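PDB 3OG2: beta-galactosidase from Trichoderma reesei, which probably hydrolyses terminal non-reducing beta-D-galactose residues from beta-D-galactosides. Local coordinates for residues A[77-82]-A[127-132]; A[118-123]-A[787-792]; A[136-141]-A[794-799]; A[213-218]-A[276-281]. All coordinates share one frame; numbering follows the deposited sequence. Where two conformers were deposited one is given.

In the fold
Interactions 1, 2 and 3 draw in turn on the long loop between strand 110-116 and helix 144-163, and they touch one another; interactions 2 and 3 also share the loop between strands 775-782 and 803-811. Interaction 1 is buried and largely aromatic, joining the short helix 79-82 to a loop within the barrel domain. Interaction 2, also buried, ties the galactose site to the distant loop by hydrogen bonds, a stacked amide and carboxylate, and a water. Farther from the chain's centre, interaction 3 is partly exposed and mixes a lysine-aspartate pair with leucine packing. Interaction 4, where an apolar core gives way to a polar, sugar-binding edge, meets interaction 2 where Trp-791 packs on Ala-217.

Interaction 1: residues A[77-82]-A[127-132]; sequences VDWALL and GFPGWL
Trp-79 packs on Pro-129 and its neighbours in a buried aromatic and apolar contact between the short helix 79-82, just after strand 72-76, and a loop that follows the adjacent parallel strand 110-116. The proline sets its CG and CD over one face of the indole, the two side chains crossing at about a right angle: Pro-129 CG sits 3.5 Å from the centroid of the five-membered ring of Trp-79, only 6° off the ring normal, an almost ideal CH-pi contact. Its CD reaches toward the shared bond, 3.4 Å from Trp-79 CD2. CG of the tryptophan stands opposite its backbone N (chi1 175°), which swings the indole across to the 127-132 loop. In the TIM barrel of this glycoside hydrolase family 35 enzyme, such loops at the strand ends build the surroundings of the sugar site, and Gly-127 indeed lies near Ile-119, a galactose-binding residue. Trp-79, Phe-128 and Trp-131 form an aromatic cluster without a face-to-face pair among them. Phe-128 meets the indole rim to rim, with CD1 3.6 Å from Trp-79 CZ3, while Trp-131 CH2 approaches Trp-79 CZ2 at 3.7 Å with the ring planes 87° apart. Both indole nitrogens bond to Glu-83, NE1 of Trp-79 to its carboxylate and NE1 of Trp-131 to its backbone O. Ala-80 N makes weak bonds to Gly-127 O (2.9 Å) and, as a cap, to Asp-78 OD1.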
# COMPACT_ATOMS: atom_id res chain seq x y z
N VAL A 77 -4.95 -8.44 -7.07
CA VAL A 77 -6.23 -8.14 -7.75
C VAL A 77 -7.34 -8.56 -6.80
O VAL A 77 -7.21 -9.64 -6.17
CB VAL A 77 -6.36 -8.89 -9.08
CG1 VAL A 77 -7.67 -8.48 -9.75
CG2 VAL A 77 -5.16 -8.66 -9.97
N ASP A 78 -8.37 -7.73 -6.64
CA ASP A 78 -9.46 -8.01 -5.70
C ASP A 78 -10.66 -8.56 -6.46
O ASP A 78 -11.39 -7.82 -7.15
CB ASP A 78 -9.79 -6.69 -4.98
CG ASP A 78 -10.83 -6.85 -3.92
OD1 ASP A 78 -11.44 -7.92 -3.73
OD2 ASP A 78 -11.09 -5.82 -3.19
N TRP A 79 -10.88 -9.87 -6.32
CA TRP A 79 -11.95 -10.57 -7.03
C TRP A 79 -13.30 -9.91 -6.74
O TRP A 79 -14.13 -9.77 -7.66
CB TRP A 79 -11.90 -12.04 -6.55
CG TRP A 79 -12.96 -12.95 -7.05
CD1 TRP A 79 -13.89 -12.79 -8.08
CD2 TRP A 79 -13.22 -14.26 -6.50
NE1 TRP A 79 -14.68 -13.91 -8.18
CE2 TRP A 79 -14.29 -14.82 -7.22
CE3 TRP A 79 -12.65 -14.99 -5.47
CZ2 TRP A 79 -14.80 -16.09 -6.94
CZ3 TRP A 79 -13.13 -16.24 -5.18
CH2 TRP A 79 -14.20 -16.78 -5.92
N ALA A 80 -13.56 -9.51 -5.51
CA ALA A 80 -14.87 -8.97 -5.11
C ALA A 80 -15.24 -7.75 -5.96
O ALA A 80 -16.43 -7.47 -6.11
CB ALA A 80 -14.86 -8.58 -3.64
N LEU A 81 -14.24 -7.01 -6.50
CA LEU A 81 -14.58 -5.85 -7.37
C LEU A 81 -14.84 -6.23 -8.81
O LEU A 81 -15.47 -5.43 -9.50
CB LEU A 81 -13.42 -4.84 -7.29
CG LEU A 81 -13.28 -4.16 -5.90
CD1 LEU A 81 -11.97 -3.37 -5.88
CD2 LEU A 81 -14.47 -3.27 -5.63
N LEU A 82 -14.32 -7.41 -9.22
CA LEU A 82 -14.39 -7.77 -10.64
C LEU A 82 -15.45 -8.79 -10.95
O LEU A 82 -15.74 -9.01 -12.14
CB LEU A 82 -13.02 -8.34 -11.07
CG LEU A 82 -11.85 -7.41 -10.77
CD1 LEU A 82 -10.60 -7.94 -11.47
CD2 LEU A 82 -12.10 -5.97 -11.22
N GLY A 127 -10.92 -10.53 -0.38
CA GLY A 127 -11.00 -10.63 -1.84
C GLY A 127 -12.19 -11.46 -2.26
O GLY A 127 -12.64 -11.36 -3.42
N PHE A 128 -12.74 -12.31 -1.39
CA PHE A 128 -13.85 -13.15 -1.79
C PHE A 128 -15.13 -12.31 -1.95
O PHE A 128 -15.51 -11.62 -0.99
CB PHE A 128 -14.12 -14.21 -0.69
CG PHE A 128 -13.10 -15.34 -0.65
CD1 PHE A 128 -12.33 -15.69 -1.75
CD2 PHE A 128 -12.98 -16.05 0.56
CE1 PHE A 128 -11.45 -16.78 -1.68
CE2 PHE A 128 -12.11 -17.15 0.58
CZ PHE A 128 -11.38 -17.53 -0.52
N PRO A 129 -15.83 -12.42 -3.07
CA PRO A 129 -17.13 -11.75 -3.19
C PRO A 129 -18.11 -12.29 -2.13
O PRO A 129 -18.10 -13.47 -1.73
CB PRO A 129 -17.64 -12.14 -4.57
CG PRO A 129 -16.37 -12.51 -5.32
CD PRO A 129 -15.48 -13.15 -4.29
N GLY A 130 -19.03 -11.43 -1.68
CA GLY A 130 -19.95 -11.82 -0.61
C GLY A 130 -20.87 -12.98 -1.00
O GLY A 130 -21.40 -13.65 -0.09
N TRP A 131 -21.06 -13.22 -2.32
CA TRP A 131 -21.86 -14.39 -2.67
C TRP A 131 -21.19 -15.71 -2.34
O TRP A 131 -21.90 -16.73 -2.36
CB TRP A 131 -22.26 -14.28 -4.13
CG TRP A 131 -21.26 -13.93 -5.17
CD1 TRP A 131 -21.03 -12.71 -5.68
CD2 TRP A 131 -20.40 -14.84 -5.85
NE1 TRP A 131 -20.06 -12.74 -6.63
CE2 TRP A 131 -19.65 -14.04 -6.77
CE3 TRP A 131 -20.17 -16.23 -5.82
CZ2 TRP A 131 -18.69 -14.56 -7.64
CZ3 TRP A 131 -19.20 -16.72 -6.69
CH2 TRP A 131 -18.48 -15.90 -7.59
N LEU A 132 -19.91 -15.72 -1.94
CA LEU A 132 -19.36 -16.98 -1.40
C LEU A 132 -19.96 -17.33 -0.06
O LEU A 132 -19.81 -18.46 0.40
CB LEU A 132 -17.84 -16.89 -1.31
CG LEU A 132 -17.09 -17.08 -2.63
CD1 LEU A 132 -15.58 -17.20 -2.31
CD2 LEU A 132 -17.48 -18.17 -3.58

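Interaction 2: residues A[118-123]-A[787-792]; sequences YINAEV and LDENWT. With GLC (alpha-D-glucopyranose), chain C.
Tyr-118 and Glu-789 carry the hydrogen bonds between these two irregular loops. The phenol OH of Tyr-118 accepts a nearly straight bond from Asn-790 N (2.7 Å, 164°) and donates to Asn-120 OD1 at 2.6 Å, in the carbonyl plane and on a lone pair. One hydroxyl thus grips the opposing backbone and fixes the rotation of the amide. Glu-789 OE2 takes the N-H of Glu-122 at 2.8 Å, met nearly along its C-O bond.

Flat groups supply the second kind of contact. The Asn-120 amide and the Glu-789 carboxylate stack with planes 19° apart, OD1 of the asparagine 3.3 Å from CD of the glutamate. Trp-791 presents its ring edge to the same OD1, while its NE1 bonds to Glu-180. Residues 119-122 bind beta-D-galactose, as Glu-180 does, so a loop far along the chain here closes on the sugar site of the TIM barrel.

Charge and water form the third group. Glu-122 OE2 and Glu-789 OE2 lie 3.7 Å apart, and a water donates to Glu-122 OE2 and to Glu-789 OE1, each at 2.6 Å. That water also bonds to O4 of a glycan glucose, and Glu-122 OE1 bonds to Tyr-342.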
# COMPACT_ATOMS: atom_id res chain seq x y z
N TYR A 118 -7.89 -15.81 -3.25
CA TYR A 118 -7.84 -15.23 -1.92
C TYR A 118 -6.61 -14.34 -1.81
O TYR A 118 -5.48 -14.81 -2.11
CB TYR A 118 -7.79 -16.36 -0.86
CG TYR A 118 -7.93 -15.68 0.51
CD1 TYR A 118 -9.17 -15.15 0.87
CD2 TYR A 118 -6.85 -15.56 1.38
CE1 TYR A 118 -9.34 -14.53 2.10
CE2 TYR A 118 -7.00 -14.91 2.61
CZ TYR A 118 -8.25 -14.40 2.95
OH TYR A 118 -8.41 -13.72 4.15
N ILE A 119 -6.78 -13.07 -1.39
CA ILE A 119 -5.65 -12.17 -1.24
C ILE A 119 -5.45 -11.64 0.18
O ILE A 119 -4.38 -11.11 0.48
CB ILE A 119 -5.74 -10.95 -2.23
CG1 ILE A 119 -6.98 -10.09 -2.01
CG2 ILE A 119 -5.61 -11.43 -3.68
CD1 ILE A 119 -6.93 -8.76 -2.73
N ASN A 120 -6.45 -11.76 1.06
CA ASN A 120 -6.37 -11.20 2.43
C ASN A 120 -6.35 -9.68 2.30
O ASN A 120 -7.41 -9.10 2.02
CB ASN A 120 -5.17 -11.80 3.20
CG ASN A 120 -5.41 -11.77 4.69
OD1 ASN A 120 -6.43 -12.34 5.20
ND2 ASN A 120 -4.56 -11.10 5.45
N ALA A 121 -5.19 -9.03 2.43
CA ALA A 121 -5.01 -7.65 1.96
C ALA A 121 -5.77 -6.60 2.72
O ALA A 121 -5.80 -5.41 2.32
CB ALA A 121 -5.34 -7.51 0.46
N GLU A 122 -6.36 -6.96 3.85
CA GLU A 122 -7.22 -6.04 4.60
C GLU A 122 -8.36 -5.46 3.74
O GLU A 122 -8.84 -4.36 3.95
CB GLU A 122 -6.41 -4.93 5.28
CG GLU A 122 -5.57 -5.50 6.45
CD GLU A 122 -4.34 -6.26 5.99
OE1 GLU A 122 -3.47 -5.65 5.29
OE2 GLU A 122 -4.17 -7.45 6.37
N VAL A 123 -8.81 -6.26 2.76
CA VAL A 123 -9.95 -5.90 1.93
C VAL A 123 -11.16 -6.74 2.36
O VAL A 123 -11.01 -7.83 2.95
CB VAL A 123 -9.74 -6.06 0.41
CG1 VAL A 123 -8.53 -5.21 -0.03
CG2 VAL A 123 -9.61 -7.51 -0.05
N LEU A 787 -16.85 -7.32 4.87
CA LEU A 787 -16.90 -8.74 5.23
C LEU A 787 -15.53 -9.15 5.76
O LEU A 787 -14.48 -8.58 5.36
CB LEU A 787 -17.23 -9.56 3.96
CG LEU A 787 -18.55 -9.12 3.31
CD1 LEU A 787 -18.87 -10.00 2.11
CD2 LEU A 787 -19.69 -9.16 4.34
N ASP A 788 -15.53 -10.07 6.71
CA ASP A 788 -14.28 -10.46 7.33
C ASP A 788 -13.38 -11.22 6.34
O ASP A 788 -13.85 -11.82 5.36
CB ASP A 788 -14.54 -11.36 8.54
CG ASP A 788 -15.21 -10.61 9.69
OD1 ASP A 788 -15.19 -9.35 9.78
OD2 ASP A 788 -15.77 -11.27 10.60
N GLU A 789 -12.08 -11.22 6.65
CA GLU A 789 -11.11 -12.07 6.01
C GLU A 789 -11.29 -13.54 6.37
O GLU A 789 -12.13 -13.93 7.20
CB GLU A 789 -9.67 -11.58 6.40
CG GLU A 789 -9.34 -10.27 5.69
CD GLU A 789 -8.04 -9.69 6.21
OE1 GLU A 789 -7.76 -9.85 7.46
OE2 GLU A 789 -7.29 -9.09 5.42
N ASN A 790 -10.49 -14.38 5.68
CA ASN A 790 -10.58 -15.83 5.81
C ASN A 790 -9.17 -16.40 5.84
O ASN A 790 -8.79 -17.28 5.06
CB ASN A 790 -11.39 -16.40 4.63
CG ASN A 790 -12.02 -17.74 4.99
OD1 ASN A 790 -13.21 -17.77 5.31
ND2 ASN A 790 -11.28 -18.85 4.94
N TRP A 791 -8.37 -15.88 6.80
CA TRP A 791 -6.95 -16.18 6.81
C TRP A 791 -6.64 -17.59 7.21
O TRP A 791 -5.58 -18.13 6.84
CB TRP A 791 -6.19 -15.19 7.73
CG TRP A 791 -4.72 -15.36 7.53
CD1 TRP A 791 -3.95 -14.79 6.57
CD2 TRP A 791 -3.84 -16.18 8.32
NE1 TRP A 791 -2.66 -15.19 6.70
CE2 TRP A 791 -2.55 -16.04 7.77
CE3 TRP A 791 -4.11 -17.00 9.44
CZ2 TRP A 791 -1.46 -16.71 8.30
CZ3 TRP A 791 -3.00 -17.67 9.97
CH2 TRP A 791 -1.74 -17.50 9.39
N THR A 792 -7.49 -18.28 7.94
CA THR A 792 -7.21 -19.66 8.39
C THR A 792 -8.11 -20.58 7.57
O THR A 792 -9.33 -20.63 7.72
CB THR A 792 -7.52 -19.83 9.86
OG1 THR A 792 -6.68 -18.92 10.61
CG2 THR A 792 -7.27 -21.25 10.34
C1 GLC C . -5.10 -9.48 13.70
C2 GLC C . -3.84 -10.18 13.28
C3 GLC C . -3.65 -10.49 11.82
C4 GLC C . -4.97 -10.80 11.12
C5 GLC C . -5.95 -9.66 11.45
C6 GLC C . -7.07 -9.64 10.49
O2 GLC C . -2.70 -9.47 13.73
O3 GLC C . -2.77 -11.60 11.71
O4 GLC C . -4.82 -10.87 9.72
O5 GLC C . -6.22 -9.68 12.84
O6 GLC C . -8.34 -9.19 10.80
O HOH W 1 -5.57 -8.62 8.17

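Interaction 3: residues A[136-141]-A[794-799]; sequences KGKLRT and GDDSMK. With NAG (2-acetamido-2-deoxy-beta-D-glucopyranose), chain E.
Asp-796 and Lys-799 face Leu-139 and the backbone beside it, where a type II beta turn running from Lys-138 to Thr-141, in the loop before helix 144-163 of the TIM-barrel domain, meets the loop before strand 803-811. Asp-796, at the centre of an inverse gamma turn, directs its carboxylate at the turn. Its OD1 accepts from Leu-139 N at 2.9 Å on the syn side, 19° out of the carboxylate plane. The other oxygen, OD2, forms a salt bridge of 2.8 Å with Lys-799 NZ, which arrives from above that plane. Lys-138 lays its CD 3.4 Å from Asp-796 OD2, crossing the aspartate at about a right angle. The chain of Lys-799 is extended beyond CG, and this straight run carries the ammonium to Gly-137 O, also at 2.8 Å and well above the carbonyl plane. NZ bonds to Val-135 O as well, so an aspartate and two backbone carbonyls grip the ammonium. The mutual proximity of these charges would tend to keep both residues ionised.

Leu-139 crosses Lys-799 obliquely, resting CD2 3.7 Å from Lys-799 CE. Its other methyl, CD1, lies 3.7 Å from Met-798 SD, and these two side chains cross at about a right angle. A water bridges the two segments, donating to Leu-139 O and Asp-796 OD1 and accepting from Gly-794 N. At the exposed end, Lys-136 NZ donates to O6 of N-acetylglucosamine at 3.2 Å.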
# COMPACT_ATOMS: atom_id res chain seq x y z
N LYS A 136 -21.76 -23.64 0.22
CA LYS A 136 -21.72 -24.44 1.46
C LYS A 136 -20.35 -24.93 1.82
O LYS A 136 -20.03 -25.01 3.03
CB LYS A 136 -22.65 -25.65 1.28
CG LYS A 136 -24.12 -25.23 1.08
CD LYS A 136 -25.06 -26.46 0.91
CE LYS A 136 -26.43 -26.06 0.36
NZ LYS A 136 -27.30 -27.12 -0.24
N GLY A 137 -19.54 -25.31 0.84
CA GLY A 137 -18.26 -25.95 1.17
C GLY A 137 -17.28 -25.01 1.81
O GLY A 137 -17.38 -23.77 1.73
N LYS A 138 -16.25 -25.61 2.42
CA LYS A 138 -15.24 -24.80 3.06
C LYS A 138 -14.36 -24.06 2.05
O LYS A 138 -13.84 -24.63 1.06
CB LYS A 138 -14.33 -25.66 3.95
CG LYS A 138 -15.08 -26.38 5.06
CD LYS A 138 -15.39 -25.45 6.21
CE LYS A 138 -16.00 -26.20 7.39
NZ LYS A 138 -15.46 -27.59 7.53
N LEU A 139 -14.18 -22.77 2.32
CA LEU A 139 -13.41 -21.93 1.41
C LEU A 139 -11.94 -22.27 1.47
O LEU A 139 -11.43 -22.69 2.54
CB LEU A 139 -13.62 -20.44 1.75
CG LEU A 139 -15.09 -20.03 1.88
CD1 LEU A 139 -15.23 -18.58 2.32
CD2 LEU A 139 -15.92 -20.31 0.63
N ARG A 140 -11.22 -22.12 0.35
CA ARG A 140 -9.79 -22.38 0.25
C ARG A 140 -9.52 -23.86 0.53
O ARG A 140 -8.47 -24.22 1.05
CB ARG A 140 -8.93 -21.53 1.20
CG ARG A 140 -9.20 -20.02 0.95
CD ARG A 140 -8.45 -19.16 1.94
NE ARG A 140 -6.99 -19.24 1.65
CZ ARG A 140 -6.06 -18.87 2.55
NH1 ARG A 140 -6.43 -18.42 3.76
NH2 ARG A 140 -4.79 -18.98 2.21
N THR A 141 -10.45 -24.71 0.10
CA THR A 141 -10.23 -26.17 0.07
C THR A 141 -10.65 -26.70 -1.28
O THR A 141 -11.18 -25.93 -2.10
CB THR A 141 -11.03 -26.90 1.15
OG1 THR A 141 -12.42 -26.94 0.79
CG2 THR A 141 -10.86 -26.25 2.52
N GLY A 794 -10.31 -23.47 6.49
CA GLY A 794 -11.09 -24.44 7.26
C GLY A 794 -11.92 -23.73 8.33
O GLY A 794 -12.78 -24.38 8.89
N ASP A 795 -11.62 -22.47 8.57
CA ASP A 795 -12.41 -21.61 9.43
C ASP A 795 -13.05 -20.62 8.47
O ASP A 795 -12.31 -19.72 8.01
CB ASP A 795 -11.52 -20.90 10.41
CG ASP A 795 -12.27 -19.99 11.35
OD1 ASP A 795 -13.49 -20.00 11.16
OD2 ASP A 795 -11.64 -19.33 12.23
N ASP A 796 -14.28 -20.78 8.14
CA ASP A 796 -14.95 -19.97 7.11
C ASP A 796 -15.32 -18.60 7.63
O ASP A 796 -16.47 -18.17 7.46
CB ASP A 796 -16.19 -20.75 6.64
CG ASP A 796 -15.98 -21.76 5.53
OD1 ASP A 796 -14.90 -21.82 4.95
OD2 ASP A 796 -16.93 -22.54 5.25
N SER A 797 -14.37 -17.90 8.27
CA SER A 797 -14.70 -16.63 8.88
C SER A 797 -15.21 -15.56 7.94
O SER A 797 -15.95 -14.66 8.38
CB SER A 797 -13.45 -16.08 9.61
OG SER A 797 -12.34 -16.06 8.74
N MET A 798 -14.88 -15.64 6.65
CA MET A 798 -15.46 -14.64 5.70
C MET A 798 -16.97 -14.79 5.61
O MET A 798 -17.66 -13.85 5.20
CB MET A 798 -14.74 -14.82 4.36
CG MET A 798 -15.41 -14.02 3.24
SD MET A 798 -16.59 -15.09 2.34
CE MET A 798 -17.51 -13.78 1.49
N LYS A 799 -17.51 -15.97 6.00
CA LYS A 799 -18.95 -16.17 5.91
C LYS A 799 -19.70 -15.54 7.07
O LYS A 799 -20.92 -15.71 7.13
CB LYS A 799 -19.27 -17.69 5.84
CG LYS A 799 -18.70 -18.32 4.56
CD LYS A 799 -19.17 -19.79 4.48
CE LYS A 799 -18.59 -20.45 3.23
NZ LYS A 799 -18.81 -21.94 3.33
C1 NAG E . -27.62 -22.90 -2.41
C2 NAG E . -27.85 -21.92 -3.58
C3 NAG E . -28.42 -22.57 -4.83
C4 NAG E . -27.65 -23.85 -5.23
C5 NAG E . -27.44 -24.69 -3.97
C6 NAG E . -26.68 -25.98 -4.31
C7 NAG E . -28.24 -19.49 -3.46
C8 NAG E . -29.39 -18.50 -3.39
N2 NAG E . -28.62 -20.76 -3.24
O3 NAG E . -28.47 -21.68 -5.94
O4 NAG E . -28.44 -24.56 -6.20
O5 NAG E . -26.75 -23.91 -2.96
O6 NAG E . -26.81 -27.00 -3.36
O7 NAG E . -27.21 -19.12 -4.04
O HOH W 2 -12.11 -21.81 5.07

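Interaction 4: residues A[213-218]-A[276-281]; sequences INNDAF and LVEFQG
Val-277 makes the tight half of this contact, pressing its two methyl groups against the loop 213-218 from one end to the middle. CG2 lies 3.8 Å from Ile-213 CD1, the two side chains sliding past each other in opposite directions, and only 3.4 Å from Asn-214 O. The other methyl, CG1, sits 3.7 Å from Asn-215 CB. A chi1 of 172° sets CG1 opposite the backbone N and CG2 opposite the carbonyl carbon, and the two branches spread over three successive residues of the loop. Leu-112 of strand 110-116 touches both Ile-213 and Val-277, so the apolar patch continues into the wall of the barrel.

These segments belong to the TIM barrel: 276-281 lies on strand 275-280, which turns a corner at Val-277 and Glu-278, and 213-218 leads on toward the neighbouring parallel strand 236-239. At this corner the packed valine is followed directly by a glutamate that binds beta-D-galactose.

On that looser, polar side a single weak bond joins the segments. Asn-215 ND2 donates to Glu-278 OE2 at 3.0 Å, but the N-H points well off the line (121°), and the amide and carboxylate planes stand 48° apart. Other partners hold both groups more firmly: Asn-215 OD1 accepts from Glu-180 N, Glu-278 OE1 bonds to Tyr-240 OH, and OE2 forms a salt bridge with Arg-114. A glycerol, probably from the crystallisation liquor, also bonds to OE2. The CB of the partly exposed Asn-214 points away from residues 276-281, and its OD1 bonds to Gly-236 N.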
# COMPACT_ATOMS: atom_id res chain seq x y z
N ILE A 213 5.59 -18.27 -7.71
CA ILE A 213 6.22 -18.04 -6.40
C ILE A 213 5.12 -17.96 -5.38
O ILE A 213 4.04 -17.40 -5.64
CB ILE A 213 7.03 -16.74 -6.46
CG1 ILE A 213 7.89 -16.53 -5.20
CG2 ILE A 213 6.18 -15.50 -6.73
CD1 ILE A 213 9.00 -15.48 -5.38
N ASN A 214 5.35 -18.56 -4.21
CA ASN A 214 4.33 -18.45 -3.17
C ASN A 214 4.81 -17.54 -2.03
O ASN A 214 5.87 -16.97 -2.08
CB ASN A 214 3.90 -19.85 -2.63
CG ASN A 214 5.00 -20.56 -1.88
OD1 ASN A 214 6.20 -20.26 -1.95
ND2 ASN A 214 4.59 -21.63 -1.26
N ASN A 215 3.92 -17.41 -1.03
CA ASN A 215 4.20 -16.51 0.07
C ASN A 215 3.72 -17.09 1.37
O ASN A 215 2.77 -16.64 1.99
CB ASN A 215 3.61 -15.10 -0.17
CG ASN A 215 2.12 -15.00 -0.13
OD1 ASN A 215 1.42 -15.92 -0.59
ND2 ASN A 215 1.61 -13.90 0.40
N ASP A 216 4.40 -18.12 1.82
CA ASP A 216 4.11 -18.73 3.10
C ASP A 216 4.15 -17.67 4.20
O ASP A 216 5.04 -16.81 4.19
CB ASP A 216 5.11 -19.85 3.33
CG ASP A 216 4.67 -21.07 4.14
OD1 ASP A 216 3.55 -21.05 4.70
OD2 ASP A 216 5.50 -22.01 4.24
N ALA A 217 3.20 -17.69 5.14
CA ALA A 217 3.16 -16.65 6.17
C ALA A 217 4.39 -16.62 7.04
O ALA A 217 4.76 -15.57 7.64
CB ALA A 217 1.92 -16.78 7.01
N PHE A 218 5.01 -17.79 7.18
CA PHE A 218 6.23 -17.97 7.96
C PHE A 218 6.98 -19.06 7.23
O PHE A 218 6.45 -19.68 6.29
CB PHE A 218 5.88 -18.33 9.43
CG PHE A 218 5.21 -19.69 9.53
CD1 PHE A 218 3.86 -19.85 9.33
CD2 PHE A 218 5.95 -20.82 9.82
CE1 PHE A 218 3.24 -21.11 9.41
CE2 PHE A 218 5.36 -22.09 9.91
CZ PHE A 218 4.00 -22.22 9.70
N LEU A 276 11.58 -12.96 0.06
CA LEU A 276 10.65 -12.40 1.03
C LEU A 276 9.58 -11.70 0.18
O LEU A 276 9.76 -10.58 -0.30
CB LEU A 276 11.32 -11.41 1.99
CG LEU A 276 12.30 -12.09 2.95
CD1 LEU A 276 13.08 -11.03 3.73
CD2 LEU A 276 11.56 -13.04 3.89
N VAL A 277 8.49 -12.41 -0.04
CA VAL A 277 7.46 -11.92 -0.97
C VAL A 277 6.64 -10.82 -0.33
O VAL A 277 6.06 -9.97 -0.98
CB VAL A 277 6.59 -13.12 -1.43
CG1 VAL A 277 5.38 -12.66 -2.25
CG2 VAL A 277 7.52 -13.99 -2.26
N GLU A 278 6.56 -10.77 1.02
CA GLU A 278 6.03 -9.60 1.73
C GLU A 278 6.93 -9.38 2.94
O GLU A 278 7.02 -10.28 3.80
CB GLU A 278 4.63 -9.73 2.29
CG GLU A 278 3.60 -10.06 1.19
CD GLU A 278 2.28 -10.41 1.84
OE1 GLU A 278 2.02 -10.08 3.03
OE2 GLU A 278 1.43 -11.02 1.16
N PHE A 279 7.56 -8.23 3.01
CA PHE A 279 8.29 -7.86 4.21
C PHE A 279 7.76 -6.51 4.68
O PHE A 279 7.53 -5.60 3.88
CB PHE A 279 9.80 -7.82 3.97
CG PHE A 279 10.49 -7.68 5.34
CD1 PHE A 279 10.66 -8.80 6.18
CD2 PHE A 279 10.92 -6.44 5.78
CE1 PHE A 279 11.25 -8.63 7.43
CE2 PHE A 279 11.51 -6.30 7.03
CZ PHE A 279 11.65 -7.37 7.86
N GLN A 280 7.58 -6.37 6.00
CA GLN A 280 6.97 -5.19 6.59
C GLN A 280 7.51 -3.86 6.08
O GLN A 280 8.71 -3.54 6.19
CB GLN A 280 7.22 -5.31 8.10
CG GLN A 280 6.52 -4.21 8.90
CD GLN A 280 6.24 -4.66 10.32
OE1 GLN A 280 6.92 -5.54 10.89
NE2 GLN A 280 5.21 -4.06 10.91
N GLY A 281 6.56 -3.07 5.56
CA GLY A 281 6.80 -1.69 5.16
C GLY A 281 5.90 -0.71 5.89
O GLY A 281 5.93 0.49 5.53